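Local coordinates for protein vacuolar aminopeptidase 1 (Saccharomyces cerevisiae, PDB 5JGF) that removes N-terminal amino acids, preferably neutral or hydrophobic ones, from peptides in the vacuole with two zinc ions per subunit, and assembles as a homododecamer, at residues D[68-79]-D[283-294]; D[81-91]-D[333-344]. All coordinates share one frame; numbering follows the deposited sequence.

In the fold
Both contacts lie in the large mixed sheet of the subunit, their centres about 11 Å apart. Contact 1 pairs strand 69-76 with strand 289-295, and contact 2 pairs strand 86-91 with strand 339-347. Strands 289-295 and 86-91 are themselves neighbours, which makes the four strands one continuous run across the sheet. Along the chain the segments alternate: 68-79 and 81-91 follow each other almost directly, and their partners come back more than 200 residues later in the same order. Trp79 NE1 bonds to Gly84 O where the two contacts meet. In contact 2, His91 at the end of 86-91 and Asp344 within 339-347 bind a zinc ion, so the sheet directly carries part of the metal site.

Contact 1 (D[68-79]-D[283-294]); sequences TNLSAFILGKNW and TEESDLFSTVTL
Ala72 O is gripped by two donors, Thr291 OG1 at 2.8 Å and Val292 N at 3.0 Å; the amide lies in the carbonyl plane, whereas the hydroxyl comes from above it. Thr291 reaches this oxygen because its OG1 is anti to its own backbone N (chi1 174°). Leu294 O is likewise held twice, by Leu70 N and by Asn69 ND2, the latter again above the carbonyl plane. Next to Thr291, Ser71 OG and Thr293 OG1 share a hydrogen bond of 2.9 Å across a non-hydrogen-bonded pair of this antiparallel ladder.

Farther along the same face the contact turns apolar. Leu75 CD1 rests over one face of the Phe289 ring, 4.0 Å from its centroid. The edge of Phe289 points at the face of the Trp79 six-membered ring, the planes at 87°, and Phe289 CB lies over the indole's five-membered ring. Phe73 CD1 comes within 3.8 Å of Phe289 CE2, and the Phe73 side chain also touches Val316 of helix 312-324.

At the far end a type I turn from Gly76 to Trp79 docks on the 283-287 loop. Lys77 N gives a 2.7 Å bond to Thr283 O, and Asn78 ND2 reaches Glu285 O from above its carbonyl plane. Gly76 CA lies 3.2 Å from Ser286 O, a close approach that suits a glycine.

Side-chain hydroxyls and the Asn69 amide thus reinforce the ladder toward Leu294, while Phe289 holds Trp79 of the turn against the sheet by apolar contact.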
loop_
_atom_site.group_PDB
_atom_site.type_symbol
_atom_site.label_atom_id
_atom_site.label_comp_id
_atom_site.label_asym_id
_atom_site.label_seq_id
_atom_site.Cartn_x
_atom_site.Cartn_y
_atom_site.Cartn_z
ATOM N N THR D 68 28.910 0.264 43.423
ATOM C CA THR D 68 28.329 -0.676 42.460
ATOM C C THR D 68 29.357 -1.373 41.566
ATOM O O THR D 68 28.988 -2.135 40.672
ATOM C CB THR D 68 27.340 0.053 41.524
ATOM O OG1 THR D 68 28.045 1.067 40.792
ATOM C CG2 THR D 68 26.223 0.708 42.316
ATOM N N ASN D 69 30.637 -1.108 41.811
ATOM C CA ASN D 69 31.742 -1.653 41.018
ATOM C C ASN D 69 32.746 -2.180 42.051
ATOM O O ASN D 69 33.334 -1.401 42.801
ATOM C CB ASN D 69 32.321 -0.492 40.195
ATOM C CG ASN D 69 33.437 -0.896 39.236
ATOM O OD1 ASN D 69 34.128 -0.020 38.711
ATOM N ND2 ASN D 69 33.611 -2.189 38.987
ATOM N N LEU D 70 32.926 -3.496 42.099
ATOM C CA LEU D 70 33.821 -4.104 43.080
ATOM C C LEU D 70 34.899 -4.984 42.469
ATOM O O LEU D 70 34.666 -5.680 41.482
ATOM C CB LEU D 70 32.994 -4.921 44.083
ATOM C CG LEU D 70 33.698 -5.691 45.212
ATOM C CD1 LEU D 70 32.739 -5.869 46.371
ATOM C CD2 LEU D 70 34.188 -7.041 44.712
ATOM N N SER D 71 36.089 -4.936 43.059
ATOM C CA SER D 71 37.199 -5.756 42.597
ATOM C C SER D 71 37.851 -6.425 43.797
ATOM O O SER D 71 38.328 -5.749 44.710
ATOM C CB SER D 71 38.240 -4.913 41.862
ATOM O OG SER D 71 39.302 -5.732 41.398
ATOM N N ALA D 72 37.839 -7.752 43.801
ATOM C CA ALA D 72 38.446 -8.523 44.878
ATOM C C ALA D 72 39.671 -9.175 44.269
ATOM O O ALA D 72 39.614 -9.683 43.146
ATOM C CB ALA D 72 37.480 -9.586 45.377
ATOM N N PHE D 73 40.788 -9.157 44.989
ATOM C CA PHE D 73 41.991 -9.761 44.452
ATOM C C PHE D 73 42.903 -10.393 45.492
ATOM O O PHE D 73 42.864 -10.051 46.676
ATOM C CB PHE D 73 42.766 -8.735 43.612
ATOM C CG PHE D 73 43.121 -7.465 44.347
ATOM C CD1 PHE D 73 44.416 -7.255 44.815
ATOM C CD2 PHE D 73 42.173 -6.461 44.531
ATOM C CE1 PHE D 73 44.765 -6.056 45.449
ATOM C CE2 PHE D 73 42.511 -5.261 45.162
ATOM C CZ PHE D 73 43.811 -5.059 45.620
ATOM N N ILE D 74 43.702 -11.342 45.020
ATOM C CA ILE D 74 44.651 -12.070 45.848
ATOM C C ILE D 74 46.011 -11.893 45.184
ATOM O O ILE D 74 46.198 -12.276 44.028
ATOM C CB ILE D 74 44.306 -13.568 45.896
ATOM C CG1 ILE D 74 42.840 -13.750 46.300
ATOM C CG2 ILE D 74 45.225 -14.285 46.885
ATOM C CD1 ILE D 74 42.350 -15.183 46.195
ATOM N N LEU D 75 46.952 -11.307 45.917
ATOM C CA LEU D 75 48.290 -11.057 45.397
ATOM C C LEU D 75 49.323 -11.855 46.186
ATOM O O LEU D 75 49.449 -11.691 47.398
ATOM C CB LEU D 75 48.596 -9.560 45.485
ATOM C CG LEU D 75 49.976 -9.043 45.058
ATOM C CD1 LEU D 75 50.289 -9.451 43.624
ATOM C CD2 LEU D 75 49.994 -7.532 45.200
ATOM N N GLY D 76 50.055 -12.717 45.491
ATOM C CA GLY D 76 51.052 -13.541 46.151
ATOM C C GLY D 76 52.372 -12.836 46.392
ATOM O O GLY D 76 52.821 -12.035 45.576
ATOM N N LYS D 77 52.999 -13.146 47.522
ATOM C CA LYS D 77 54.276 -12.546 47.881
ATOM C C LYS D 77 55.326 -12.781 46.804
ATOM O O LYS D 77 56.194 -11.939 46.580
ATOM C CB LYS D 77 54.770 -13.128 49.208
ATOM C CG LYS D 77 56.161 -12.665 49.614
ATOM C CD LYS D 77 56.598 -13.328 50.912
ATOM C CE LYS D 77 58.032 -12.960 51.269
ATOM N NZ LYS D 77 58.502 -13.700 52.478
ATOM N N ASN D 78 55.236 -13.921 46.128
ATOM C CA ASN D 78 56.203 -14.265 45.094
ATOM C C ASN D 78 55.755 -13.961 43.672
ATOM O O ASN D 78 56.358 -14.436 42.711
ATOM C CB ASN D 78 56.576 -15.742 45.213
ATOM C CG ASN D 78 57.167 -16.075 46.566
ATOM O OD1 ASN D 78 58.037 -15.358 47.056
ATOM N ND2 ASN D 78 56.701 -17.162 47.174
ATOM N N TRP D 79 54.703 -13.163 43.533
ATOM C CA TRP D 79 54.213 -12.816 42.204
ATOM C C TRP D 79 55.212 -11.939 41.455
ATOM O O TRP D 79 55.920 -11.129 42.057
ATOM C CB TRP D 79 52.878 -12.067 42.302
ATOM C CG TRP D 79 52.359 -11.609 40.962
ATOM C CD1 TRP D 79 51.787 -12.387 39.994
ATOM C CD2 TRP D 79 52.410 -10.278 40.429
ATOM N NE1 TRP D 79 51.479 -11.624 38.892
ATOM C CE2 TRP D 79 51.848 -10.327 39.132
ATOM C CE3 TRP D 79 52.874 -9.050 40.921
ATOM C CZ2 TRP D 79 51.739 -9.192 38.318
ATOM C CZ3 TRP D 79 52.764 -7.919 40.112
ATOM C CH2 TRP D 79 52.198 -8.001 38.823
ATOM N N THR D 283 49.128 -16.463 50.700
ATOM C CA THR D 283 49.794 -15.410 49.965
ATOM C C THR D 283 51.293 -15.335 50.217
ATOM O O THR D 283 52.033 -14.822 49.385
ATOM C CB THR D 283 49.135 -14.066 50.274
ATOM O OG1 THR D 283 49.008 -13.912 51.693
ATOM C CG2 THR D 283 47.739 -14.032 49.649
ATOM N N GLU D 284 51.749 -15.860 51.350
ATOM C CA GLU D 284 53.179 -15.840 51.668
ATOM C C GLU D 284 53.959 -16.770 50.743
ATOM O O GLU D 284 55.146 -16.558 50.488
ATOM C CB GLU D 284 53.400 -16.277 53.120
ATOM C CG GLU D 284 52.646 -15.441 54.137
ATOM C CD GLU D 284 53.484 -14.317 54.706
ATOM O OE1 GLU D 284 54.374 -14.607 55.533
ATOM O OE2 GLU D 284 53.260 -13.149 54.324
ATOM N N GLU D 285 53.278 -17.794 50.238
ATOM C CA GLU D 285 53.894 -18.788 49.362
ATOM C C GLU D 285 53.548 -18.640 47.877
ATOM O O GLU D 285 54.368 -18.931 47.003
ATOM C CB GLU D 285 53.488 -20.188 49.837
ATOM C CG GLU D 285 54.129 -20.618 51.153
ATOM C CD GLU D 285 53.291 -21.627 51.920
ATOM O OE1 GLU D 285 52.618 -21.221 52.892
ATOM O OE2 GLU D 285 53.295 -22.821 51.551
ATOM N N SER D 286 52.337 -18.176 47.599
ATOM C CA SER D 286 51.849 -18.025 46.229
ATOM C C SER D 286 52.584 -17.031 45.329
ATOM O O SER D 286 53.086 -16.006 45.790
ATOM C CB SER D 286 50.360 -17.658 46.266
ATOM O OG SER D 286 49.842 -17.499 44.958
ATOM N N ASP D 287 52.633 -17.348 44.037
ATOM C CA ASP D 287 53.265 -16.481 43.047
ATOM C C ASP D 287 52.224 -16.013 42.026
ATOM O O ASP D 287 52.564 -15.617 40.912
ATOM C CB ASP D 287 54.404 -17.212 42.324
ATOM C CG ASP D 287 53.936 -18.460 41.593
ATOM O OD1 ASP D 287 54.780 -19.111 40.942
ATOM O OD2 ASP D 287 52.735 -18.798 41.667
ATOM N N LEU D 288 50.956 -16.047 42.421
ATOM C CA LEU D 288 49.876 -15.636 41.526
ATOM C C LEU D 288 49.188 -14.334 41.930
ATOM O O LEU D 288 49.294 -13.879 43.070
ATOM C CB LEU D 288 48.821 -16.744 41.444
ATOM C CG LEU D 288 49.282 -18.119 40.954
ATOM C CD1 LEU D 288 48.157 -19.126 41.143
ATOM C CD2 LEU D 288 49.696 -18.041 39.497
ATOM N N PHE D 289 48.483 -13.749 40.965
ATOM C CA PHE D 289 47.711 -12.523 41.157
ATOM C C PHE D 289 46.365 -12.910 40.539
ATOM O O PHE D 289 46.269 -13.100 39.325
ATOM C CB PHE D 289 48.352 -11.359 40.386
ATOM C CG PHE D 289 47.792 -9.992 40.731
ATOM C CD1 PHE D 289 48.520 -8.843 40.434
ATOM C CD2 PHE D 289 46.539 -9.852 41.327
ATOM C CE1 PHE D 289 48.015 -7.574 40.723
ATOM C CE2 PHE D 289 46.023 -8.585 41.620
ATOM C CZ PHE D 289 46.762 -7.445 41.318
ATOM N N SER D 290 45.347 -13.054 41.381
ATOM C CA SER D 290 44.013 -13.458 40.933
ATOM C C SER D 290 42.969 -12.416 41.296
ATOM O O SER D 290 43.089 -11.736 42.313
ATOM C CB SER D 290 43.626 -14.791 41.584
ATOM O OG SER D 290 44.604 -15.788 41.344
ATOM N N THR D 291 41.934 -12.291 40.471
ATOM C CA THR D 291 40.894 -11.320 40.763
ATOM C C THR D 291 39.563 -11.593 40.091
ATOM O O THR D 291 39.498 -12.182 39.015
ATOM C CB THR D 291 41.312 -9.885 40.349
ATOM O OG1 THR D 291 40.203 -8.993 40.534
ATOM C CG2 THR D 291 41.720 -9.839 38.883
ATOM N N VAL D 292 38.503 -11.176 40.769
ATOM C CA VAL D 292 37.159 -11.244 40.229
ATOM C C VAL D 292 36.744 -9.785 40.334
ATOM O O VAL D 292 36.731 -9.212 41.424
ATOM C CB VAL D 292 36.191 -12.087 41.074
ATOM C CG1 VAL D 292 34.753 -11.840 40.593
ATOM C CG2 VAL D 292 36.524 -13.561 40.937
ATOM N N THR D 293 36.454 -9.166 39.198
ATOM C CA THR D 293 36.034 -7.780 39.199
ATOM C C THR D 293 34.606 -7.740 38.671
ATOM O O THR D 293 34.306 -8.311 37.622
ATOM C CB THR D 293 36.981 -6.921 38.346
ATOM O OG1 THR D 293 38.295 -6.960 38.928
ATOM C CG2 THR D 293 36.508 -5.474 38.302
ATOM N N LEU D 294 33.738 -7.080 39.437
ATOM C CA LEU D 294 32.316 -6.962 39.134
ATOM C C LEU D 294 31.990 -5.541 38.692
ATOM O O LEU D 294 32.243 -4.580 39.422
ATOM C CB LEU D 294 31.506 -7.324 40.379
ATOM C CG LEU D 294 31.882 -8.672 41.004
ATOM C CD1 LEU D 294 31.059 -8.896 42.263
ATOM C CD2 LEU D 294 31.655 -9.795 39.997
#

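Contact 2 (D[81-91]-D[333-344]); sequences AEKGVGVIGSH and TVWANSIILSAD. With ZN (zinc ion), chain K.
His91 holds CG between its backbone N and carbonyl carbon (chi1 69°), and Asp344 holds CG anti to its N (chi1 -162°); together these torsions bring both side chains onto one zinc ion. His91 NE2 binds the zinc at 2.1 Å and Asp344 OD1 at 2.1 Å, with OD2 longer at 2.5 Å; ring and carboxylate planes stand 84° apart. Two waters and Asp262 also bind this zinc, and Asp93 O receives the His91 ND1 bond.

Behind the metal, Ser90 OG donates to a lone pair of Ala343 O, and the parallel ladder continues through Gly89, Val87 and Val85. Val87 and Ile340 lie side by side, pointing the same way.

At the start of the strands, Ser338 OG accepts from Val85 N at 2.7 Å and donates to Val334 O, tying the helix end to the ladder. Asn337 CG sits 3.2 Å from Glu82 O, while its ND2 bonds to Thr333 O and to Lys47 O of a neighbouring subunit. With an alanine here, both carbonyls lose this donor, which would probably weaken the subunit contact and leave the helix end less firmly held.

Zinc ligands carried at the C-terminal side of neighbouring parallel strands are in keeping with the catalytic domain of M18 and related zinc exopeptidases.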
loop_
_atom_site.group_PDB
_atom_site.type_symbol
_atom_site.label_atom_id
_atom_site.label_comp_id
_atom_site.label_asym_id
_atom_site.label_seq_id
_atom_site.Cartn_x
_atom_site.Cartn_y
_atom_site.Cartn_z
ATOM N N ALA D 81 55.692 -10.004 37.295
ATOM C CA ALA D 81 55.028 -9.625 36.050
ATOM C C ALA D 81 54.772 -10.756 35.062
ATOM O O ALA D 81 53.682 -10.856 34.493
ATOM C CB ALA D 81 55.821 -8.523 35.364
ATOM N N GLU D 82 55.773 -11.601 34.850
ATOM C CA GLU D 82 55.648 -12.704 33.908
ATOM C C GLU D 82 54.554 -13.710 34.260
ATOM O O GLU D 82 54.115 -14.479 33.405
ATOM C CB GLU D 82 56.999 -13.415 33.766
ATOM C CG GLU D 82 58.111 -12.511 33.237
ATOM C CD GLU D 82 58.660 -11.527 34.275
ATOM O OE1 GLU D 82 59.349 -10.568 33.861
ATOM O OE2 GLU D 82 58.426 -11.704 35.493
ATOM N N LYS D 83 54.111 -13.706 35.514
ATOM C CA LYS D 83 53.057 -14.616 35.953
ATOM C C LYS D 83 51.678 -14.139 35.497
ATOM O O LYS D 83 50.708 -14.904 35.501
ATOM C CB LYS D 83 53.079 -14.750 37.475
ATOM C CG LYS D 83 54.199 -15.653 37.974
ATOM C CD LYS D 83 53.928 -17.086 37.548
ATOM C CE LYS D 83 55.068 -18.015 37.895
ATOM N NZ LYS D 83 54.716 -19.417 37.528
ATOM N N GLY D 84 51.605 -12.871 35.106
ATOM C CA GLY D 84 50.352 -12.302 34.647
ATOM C C GLY D 84 49.282 -12.266 35.720
ATOM O O GLY D 84 49.564 -12.433 36.909
ATOM N N VAL D 85 48.041 -12.043 35.296
ATOM C CA VAL D 85 46.918 -11.983 36.219
ATOM C C VAL D 85 45.798 -12.904 35.736
ATOM O O VAL D 85 45.505 -12.955 34.540
ATOM C CB VAL D 85 46.364 -10.539 36.325
ATOM C CG1 VAL D 85 45.275 -10.471 37.380
ATOM C CG2 VAL D 85 47.494 -9.570 36.654
ATOM N N GLY D 86 45.199 -13.643 36.668
ATOM C CA GLY D 86 44.096 -14.534 36.342
ATOM C C GLY D 86 42.848 -13.755 36.700
ATOM O O GLY D 86 42.582 -13.516 37.878
ATOM N N VAL D 87 42.075 -13.370 35.687
ATOM C CA VAL D 87 40.894 -12.540 35.904
ATOM C C VAL D 87 39.540 -13.095 35.480
ATOM O O VAL D 87 39.427 -13.780 34.464
ATOM C CB VAL D 87 41.031 -11.197 35.136
ATOM C CG1 VAL D 87 39.834 -10.301 35.431
ATOM C CG2 VAL D 87 42.341 -10.505 35.488
ATOM N N ILE D 88 38.516 -12.787 36.268
ATOM C CA ILE D 88 37.149 -13.132 35.898
ATOM C C ILE D 88 36.394 -11.817 36.017
ATOM O O ILE D 88 36.348 -11.209 37.091
ATOM C CB ILE D 88 36.465 -14.161 36.824
ATOM C CG1 ILE D 88 37.156 -15.520 36.724
ATOM C CG2 ILE D 88 34.998 -14.327 36.388
ATOM C CD1 ILE D 88 36.463 -16.614 37.524
ATOM N N GLY D 89 35.828 -11.357 34.907
ATOM C CA GLY D 89 35.078 -10.115 34.930
ATOM C C GLY D 89 33.615 -10.369 34.625
ATOM O O GLY D 89 33.298 -11.045 33.652
ATOM N N SER D 90 32.727 -9.837 35.460
ATOM C CA SER D 90 31.289 -10.014 35.272
ATOM C C SER D 90 30.573 -8.718 35.623
ATOM O O SER D 90 31.184 -7.794 36.165
ATOM C CB SER D 90 30.768 -11.135 36.177
ATOM O OG SER D 90 31.392 -12.370 35.876
ATOM N N HIS D 91 29.283 -8.631 35.313
ATOM C CA HIS D 91 28.558 -7.418 35.659
ATOM C C HIS D 91 27.468 -7.696 36.680
ATOM O O HIS D 91 26.818 -8.741 36.648
ATOM C CB HIS D 91 28.016 -6.706 34.398
ATOM C CG HIS D 91 26.918 -7.431 33.680
ATOM N ND1 HIS D 91 25.585 -7.223 33.960
ATOM C CD2 HIS D 91 26.952 -8.281 32.625
ATOM C CE1 HIS D 91 24.844 -7.908 33.105
ATOM N NE2 HIS D 91 25.650 -8.558 32.285
ATOM N N THR D 333 54.035 -6.399 30.168
ATOM C CA THR D 333 54.441 -7.788 30.321
ATOM C C THR D 333 53.393 -8.522 31.148
ATOM O O THR D 333 53.076 -9.678 30.879
ATOM C CB THR D 333 55.813 -7.893 31.019
ATOM O OG1 THR D 333 56.827 -7.407 30.133
ATOM C CG2 THR D 333 56.117 -9.335 31.395
ATOM N N VAL D 334 52.852 -7.835 32.151
ATOM C CA VAL D 334 51.830 -8.417 33.014
ATOM C C VAL D 334 50.616 -8.869 32.200
ATOM O O VAL D 334 50.214 -10.029 32.252
ATOM C CB VAL D 334 51.355 -7.402 34.077
ATOM C CG1 VAL D 334 50.152 -7.961 34.841
ATOM C CG2 VAL D 334 52.499 -7.081 35.038
ATOM N N TRP D 335 50.040 -7.947 31.438
ATOM C CA TRP D 335 48.865 -8.270 30.643
ATOM C C TRP D 335 49.139 -9.249 29.510
ATOM O O TRP D 335 48.285 -10.074 29.183
ATOM C CB TRP D 335 48.228 -6.979 30.119
ATOM C CG TRP D 335 47.602 -6.185 31.232
ATOM C CD1 TRP D 335 47.934 -4.922 31.633
ATOM C CD2 TRP D 335 46.562 -6.628 32.115
ATOM N NE1 TRP D 335 47.168 -4.553 32.714
ATOM C CE2 TRP D 335 46.319 -5.582 33.032
ATOM C CE3 TRP D 335 45.815 -7.809 32.222
ATOM C CZ2 TRP D 335 45.358 -5.680 34.045
ATOM C CZ3 TRP D 335 44.857 -7.908 33.229
ATOM C CH2 TRP D 335 44.641 -6.847 34.128
ATOM N N ALA D 336 50.331 -9.183 28.923
ATOM C CA ALA D 336 50.668 -10.100 27.841
ATOM C C ALA D 336 50.635 -11.535 28.361
ATOM O O ALA D 336 50.385 -12.474 27.604
ATOM C CB ALA D 336 52.047 -9.771 27.275
ATOM N N ASN D 337 50.872 -11.700 29.660
ATOM C CA ASN D 337 50.878 -13.023 30.279
ATOM C C ASN D 337 49.610 -13.339 31.067
ATOM O O ASN D 337 49.573 -14.317 31.809
ATOM C CB ASN D 337 52.085 -13.152 31.219
ATOM C CG ASN D 337 53.393 -13.307 30.471
ATOM O OD1 ASN D 337 53.668 -14.359 29.890
ATOM N ND2 ASN D 337 54.207 -12.255 30.475
ATOM N N SER D 338 48.570 -12.526 30.893
ATOM C CA SER D 338 47.320 -12.719 31.623
ATOM C C SER D 338 46.206 -13.389 30.824
ATOM O O SER D 338 46.254 -13.463 29.598
ATOM C CB SER D 338 46.799 -11.367 32.126
ATOM O OG SER D 338 47.758 -10.690 32.925
ATOM N N ILE D 339 45.203 -13.882 31.543
ATOM C CA ILE D 339 44.032 -14.503 30.934
ATOM C C ILE D 339 42.811 -13.906 31.618
ATOM O O ILE D 339 42.686 -13.954 32.843
ATOM C CB ILE D 339 44.002 -16.043 31.125
ATOM C CG1 ILE D 339 45.034 -16.716 30.212
ATOM C CG2 ILE D 339 42.599 -16.577 30.812
ATOM C CD1 ILE D 339 44.778 -16.523 28.721
ATOM N N ILE D 340 41.918 -13.322 30.828
ATOM C CA ILE D 340 40.711 -12.736 31.379
ATOM C C ILE D 340 39.509 -13.554 30.935
ATOM O O ILE D 340 39.340 -13.822 29.747
ATOM C CB ILE D 340 40.491 -11.283 30.886
ATOM C CG1 ILE D 340 41.657 -10.388 31.320
ATOM C CG2 ILE D 340 39.176 -10.741 31.443
ATOM C CD1 ILE D 340 41.542 -8.943 30.821
ATOM N N LEU D 341 38.696 -13.981 31.892
ATOM C CA LEU D 341 37.485 -14.703 31.547
ATOM C C LEU D 341 36.383 -13.670 31.694
ATOM O O LEU D 341 36.128 -13.182 32.793
ATOM C CB LEU D 341 37.202 -15.871 32.505
ATOM C CG LEU D 341 38.158 -17.067 32.574
ATOM C CD1 LEU D 341 37.492 -18.194 33.361
ATOM C CD2 LEU D 341 38.508 -17.547 31.171
ATOM N N SER D 342 35.767 -13.298 30.578
ATOM C CA SER D 342 34.660 -12.353 30.606
ATOM C C SER D 342 33.453 -13.261 30.806
ATOM O O SER D 342 32.987 -13.895 29.862
ATOM C CB SER D 342 34.551 -11.617 29.270
ATOM O OG SER D 342 33.380 -10.822 29.234
ATOM N N ALA D 343 32.969 -13.339 32.043
ATOM C CA ALA D 343 31.854 -14.216 32.369
ATOM C C ALA D 343 30.508 -13.513 32.357
ATOM O O ALA D 343 30.177 -12.763 33.273
ATOM C CB ALA D 343 32.091 -14.869 33.734
ATOM N N ASP D 344 29.738 -13.765 31.303
ATOM C CA ASP D 344 28.413 -13.181 31.159
ATOM C C ASP D 344 27.512 -14.297 30.640
ATOM O O ASP D 344 27.900 -15.061 29.756
ATOM C CB ASP D 344 28.437 -12.013 30.166
ATOM C CG ASP D 344 27.220 -11.112 30.295
ATOM O OD1 ASP D 344 26.296 -11.470 31.049
ATOM O OD2 ASP D 344 27.190 -10.045 29.642
HETATM ZN ZN ZN K . 24.900 -9.872 30.762
HETATM O O HOH W 1 31.452 -10.572 31.260
HETATM O O HOH W 2 24.289 -11.484 29.067
HETATM O O HOH W 3 24.136 -8.385 29.583
#